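Local structure of paenibacillus xanthan lyase (Paenibacillus, 6F2P) at residues Q42-S47 with R56-A61. The protein cleaves xanthan as a family 8 polysaccharide lyase, probably by beta-elimination at the terminal, often pyruvated mannose of its side chains. Numbering follows the deposited sequence.
Sequences QGYWDS and RLWNDA
Ser47 and Trp58 bring the two backbones nearest, with their CA atoms 6.6 Å apart. Residues 42-46 are the last turn of helix 28-46. Residues 56-61 belong to the loop that follows, and a type I beta turn runs from Trp58 to Ala61. CB of Trp58 points toward the helix segment. Its indole NE1 donates to the carbonyl O of Tyr44 at 2.7 Å. The acceptor lies near the indole plane, and the N-H comes in on a lone pair, in the carbonyl plane. The bond is bent, with an N-H...O angle of 144°. CG of Trp58 sits anti to its own carbonyl carbon (chi1 -78°), and chi2 near a right angle turns NE1 to Tyr44 O. The Tyr44 ring meets the indole in an offset edge-to-face pair, its edge toward the indole face, with planes at 87°. At the same indole edge, Ser47 OG lies 3.2 Å from Trp58 CD1. A water takes a weak bond from Asn59 N and donates to Ser47 O. A phenylalanine in place of Trp58 would probably leave the Tyr44 carbonyl without its indole donor and weaken the tie between loop and helix end. Helix 68-85 packs against both aromatic residues: His76 stacks on Tyr44 and meets Trp58 edge-to-face, while Met80 touches Trp58. Leu57 reaches helix 95-111, so the loop is joined to three helices of the N-terminal alpha-helical domain.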
ATOM      1  N   GLN A  42     -21.469 -23.586  39.019  1.00 20.61           N
ATOM      2  CA  GLN A  42     -22.403 -24.607  39.490  1.00 21.58           C
ATOM      3  C   GLN A  42     -22.643 -25.624  38.380  1.00 22.65           C
ATOM      4  O   GLN A  42     -22.728 -26.825  38.640  1.00 17.94           O
ATOM      5  CB  GLN A  42     -23.727 -24.004  39.964  1.00 18.64           C
ATOM      6  CG  GLN A  42     -24.612 -24.988  40.745  1.00 18.27           C
ATOM      7  CD  GLN A  42     -23.929 -25.535  42.003  1.00 20.78           C
ATOM      8  OE1 GLN A  42     -23.426 -24.776  42.825  1.00 27.87           O
ATOM      9  NE2 GLN A  42     -23.917 -26.854  42.151  1.00 22.74           N
ATOM     10  N   GLY A  43     -22.715 -25.140  37.143  1.00 18.16           N
ATOM     11  CA  GLY A  43     -22.891 -26.017  36.002  1.00 16.76           C
ATOM     12  C   GLY A  43     -21.858 -27.133  35.906  1.00 22.90           C
ATOM     13  O   GLY A  43     -22.200 -28.327  35.857  1.00 18.83           O
ATOM     14  N   TYR A  44     -20.587 -26.747  35.873  1.00 22.00           N
ATOM     15  CA  TYR A  44     -19.514 -27.715  35.694  1.00 19.08           C
ATOM     16  C   TYR A  44     -19.295 -28.525  36.957  1.00 20.26           C
ATOM     17  O   TYR A  44     -18.787 -29.646  36.898  1.00 23.49           O
ATOM     18  CB  TYR A  44     -18.226 -27.019  35.252  1.00 20.19           C
ATOM     19  CG  TYR A  44     -18.325 -26.459  33.851  1.00 23.15           C
ATOM     20  CD1 TYR A  44     -18.733 -27.264  32.799  1.00 20.87           C
ATOM     21  CD2 TYR A  44     -18.026 -25.128  33.580  1.00 22.39           C
ATOM     22  CE1 TYR A  44     -18.838 -26.767  31.522  1.00 21.65           C
ATOM     23  CE2 TYR A  44     -18.124 -24.623  32.295  1.00 19.14           C
ATOM     24  CZ  TYR A  44     -18.534 -25.450  31.272  1.00 22.84           C
ATOM     25  OH  TYR A  44     -18.639 -24.975  29.987  1.00 32.04           O
ATOM     26  N   TRP A  45     -19.671 -27.957  38.101  1.00 19.12           N
ATOM     27  CA  TRP A  45     -19.566 -28.678  39.365  1.00 22.50           C
ATOM     28  C   TRP A  45     -20.590 -29.819  39.343  1.00 23.98           C
ATOM     29  O   TRP A  45     -20.308 -30.956  39.743  1.00 23.29           O
ATOM     30  CB  TRP A  45     -19.826 -27.738  40.546  1.00 18.49           C
ATOM     31  CG  TRP A  45     -19.431 -28.317  41.870  1.00 17.21           C
ATOM     32  CD1 TRP A  45     -18.648 -29.416  42.086  1.00 22.79           C
ATOM     33  CD2 TRP A  45     -19.795 -27.824  43.165  1.00 17.27           C
ATOM     34  NE1 TRP A  45     -18.501 -29.638  43.435  1.00 18.58           N
ATOM     35  CE2 TRP A  45     -19.197 -28.675  44.121  1.00 21.50           C
ATOM     36  CE3 TRP A  45     -20.568 -26.751  43.610  1.00 14.56           C
ATOM     37  CZ2 TRP A  45     -19.351 -28.485  45.496  1.00 19.68           C
ATOM     38  CZ3 TRP A  45     -20.723 -26.566  44.978  1.00 19.32           C
ATOM     39  CH2 TRP A  45     -20.118 -27.431  45.904  1.00 18.05           C
ATOM     40  N   ASP A  46     -21.777 -29.497  38.846  1.00 19.75           N
ATOM     41  CA  ASP A  46     -22.858 -30.452  38.751  1.00 20.98           C
ATOM     42  C   ASP A  46     -22.516 -31.589  37.806  1.00 22.07           C
ATOM     43  O   ASP A  46     -22.807 -32.740  38.101  1.00 26.84           O
ATOM     44  CB  ASP A  46     -24.145 -29.751  38.307  1.00 22.85           C
ATOM     45  CG  ASP A  46     -24.765 -28.920  39.418  1.00 26.35           C
ATOM     46  OD1 ASP A  46     -24.345 -29.085  40.590  1.00 27.98           O
ATOM     47  OD2 ASP A  46     -25.670 -28.110  39.123  1.00 26.91           O
ATOM     48  N   SER A  47     -21.898 -31.276  36.673  1.00 22.35           N
ATOM     49  CA  SER A  47     -21.594 -32.303  35.681  1.00 17.34           C
ATOM     50  C   SER A  47     -20.282 -33.016  35.959  1.00 17.30           C
ATOM     51  O   SER A  47     -19.910 -33.929  35.237  1.00 21.81           O
ATOM     52  CB  SER A  47     -21.555 -31.709  34.278  1.00 19.22           C
ATOM     53  OG  SER A  47     -20.659 -30.611  34.221  1.00 25.22           O
ATOM     54  N   ARG A  56     -11.820 -39.601  33.856  1.00 18.86           N
ATOM     55  CA  ARG A  56     -11.868 -38.268  33.273  1.00 17.47           C
ATOM     56  C   ARG A  56     -12.564 -37.442  34.343  1.00 21.62           C
ATOM     57  O   ARG A  56     -13.054 -38.012  35.322  1.00 24.06           O
ATOM     58  CB  ARG A  56     -12.707 -38.273  31.995  1.00 16.63           C
ATOM     59  CG  ARG A  56     -14.146 -38.707  32.241  1.00 20.66           C
ATOM     60  CD  ARG A  56     -14.968 -38.946  30.973  1.00 21.23           C
ATOM     61  NE  ARG A  56     -14.441 -40.040  30.160  1.00 19.12           N
ATOM     62  CZ  ARG A  56     -15.155 -40.719  29.269  1.00 15.38           C
ATOM     63  NH1 ARG A  56     -16.439 -40.442  29.083  1.00 14.46           N
ATOM     64  NH2 ARG A  56     -14.578 -41.679  28.562  1.00 18.83           N
ATOM     65  N   LEU A  57     -12.620 -36.121  34.181  1.00 17.19           N
ATOM     66  CA  LEU A  57     -13.318 -35.286  35.161  1.00 17.08           C
ATOM     67  C   LEU A  57     -14.668 -34.805  34.649  1.00 21.23           C
ATOM     68  O   LEU A  57     -15.550 -34.456  35.432  1.00 21.66           O
ATOM     69  CB  LEU A  57     -12.464 -34.091  35.587  1.00 13.62           C
ATOM     70  CG  LEU A  57     -11.106 -34.412  36.210  1.00 16.74           C
ATOM     71  CD1 LEU A  57     -10.479 -33.147  36.764  1.00 14.75           C
ATOM     72  CD2 LEU A  57     -11.204 -35.483  37.292  1.00 16.78           C
ATOM     73  N   TRP A  58     -14.807 -34.754  33.329  1.00 23.62           N
ATOM     74  CA  TRP A  58     -16.083 -34.456  32.698  1.00 20.41           C
ATOM     75  C   TRP A  58     -16.199 -35.361  31.491  1.00 24.28           C
ATOM     76  O   TRP A  58     -15.189 -35.741  30.907  1.00 24.81           O
ATOM     77  CB  TRP A  58     -16.164 -32.999  32.254  1.00 19.86           C
ATOM     78  CG  TRP A  58     -16.444 -32.045  33.356  1.00 20.30           C
ATOM     79  CD1 TRP A  58     -17.669 -31.627  33.785  1.00 19.87           C
ATOM     80  CD2 TRP A  58     -15.480 -31.368  34.172  1.00 16.84           C
ATOM     81  NE1 TRP A  58     -17.529 -30.740  34.824  1.00 18.81           N
ATOM     82  CE2 TRP A  58     -16.194 -30.564  35.082  1.00 20.21           C
ATOM     83  CE3 TRP A  58     -14.081 -31.376  34.229  1.00 15.40           C
ATOM     84  CZ2 TRP A  58     -15.556 -29.766  36.040  1.00 18.39           C
ATOM     85  CZ3 TRP A  58     -13.447 -30.585  35.181  1.00 14.60           C
ATOM     86  CH2 TRP A  58     -14.187 -29.796  36.075  1.00 18.04           C
ATOM     87  N   ASN A  59     -17.427 -35.712  31.126  1.00 24.46           N
ATOM     88  CA  ASN A  59     -17.647 -36.566  29.972  1.00 24.43           C
ATOM     89  C   ASN A  59     -17.376 -35.838  28.663  1.00 25.55           C
ATOM     90  O   ASN A  59     -17.010 -36.449  27.660  1.00 26.91           O
ATOM     91  CB  ASN A  59     -19.067 -37.137  29.987  1.00 22.09           C
ATOM     92  CG  ASN A  59     -19.155 -38.450  30.742  1.00 24.17           C
ATOM     93  OD1 ASN A  59     -18.193 -39.229  30.779  1.00 21.51           O
ATOM     94  ND2 ASN A  59     -20.313 -38.705  31.349  1.00 15.36           N
ATOM     95  N   ASP A  60     -17.540 -34.524  28.673  1.00 22.27           N
ATOM     96  CA  ASP A  60     -17.346 -33.750  27.459  1.00 22.04           C
ATOM     97  C   ASP A  60     -15.857 -33.552  27.193  1.00 23.44           C
ATOM     98  O   ASP A  60     -15.466 -32.820  26.279  1.00 21.17           O
ATOM     99  CB  ASP A  60     -18.088 -32.409  27.542  1.00 21.92           C
ATOM    100  CG  ASP A  60     -17.427 -31.412  28.492  1.00 23.13           C
ATOM    101  OD1 ASP A  60     -16.511 -31.786  29.258  1.00 26.28           O
ATOM    102  OD2 ASP A  60     -17.845 -30.234  28.484  1.00 29.61           O
ATOM    103  N   ALA A  61     -15.036 -34.195  28.018  1.00 18.30           N
ATOM    104  CA  ALA A  61     -13.593 -34.108  27.878  1.00 19.89           C
ATOM    105  C   ALA A  61     -12.947 -35.447  28.172  1.00 18.25           C
ATOM    106  O   ALA A  61     -12.217 -35.572  29.154  1.00 22.22           O
ATOM    107  CB  ALA A  61     -13.036 -33.041  28.803  1.00 22.01           C
TER
HETATM  108  O   HOH W   1     -20.101 -35.476  33.048  1.00 17.06           O
HETATM  109  O   HOH W   2     -19.664 -30.113  31.193  1.00 32.11           O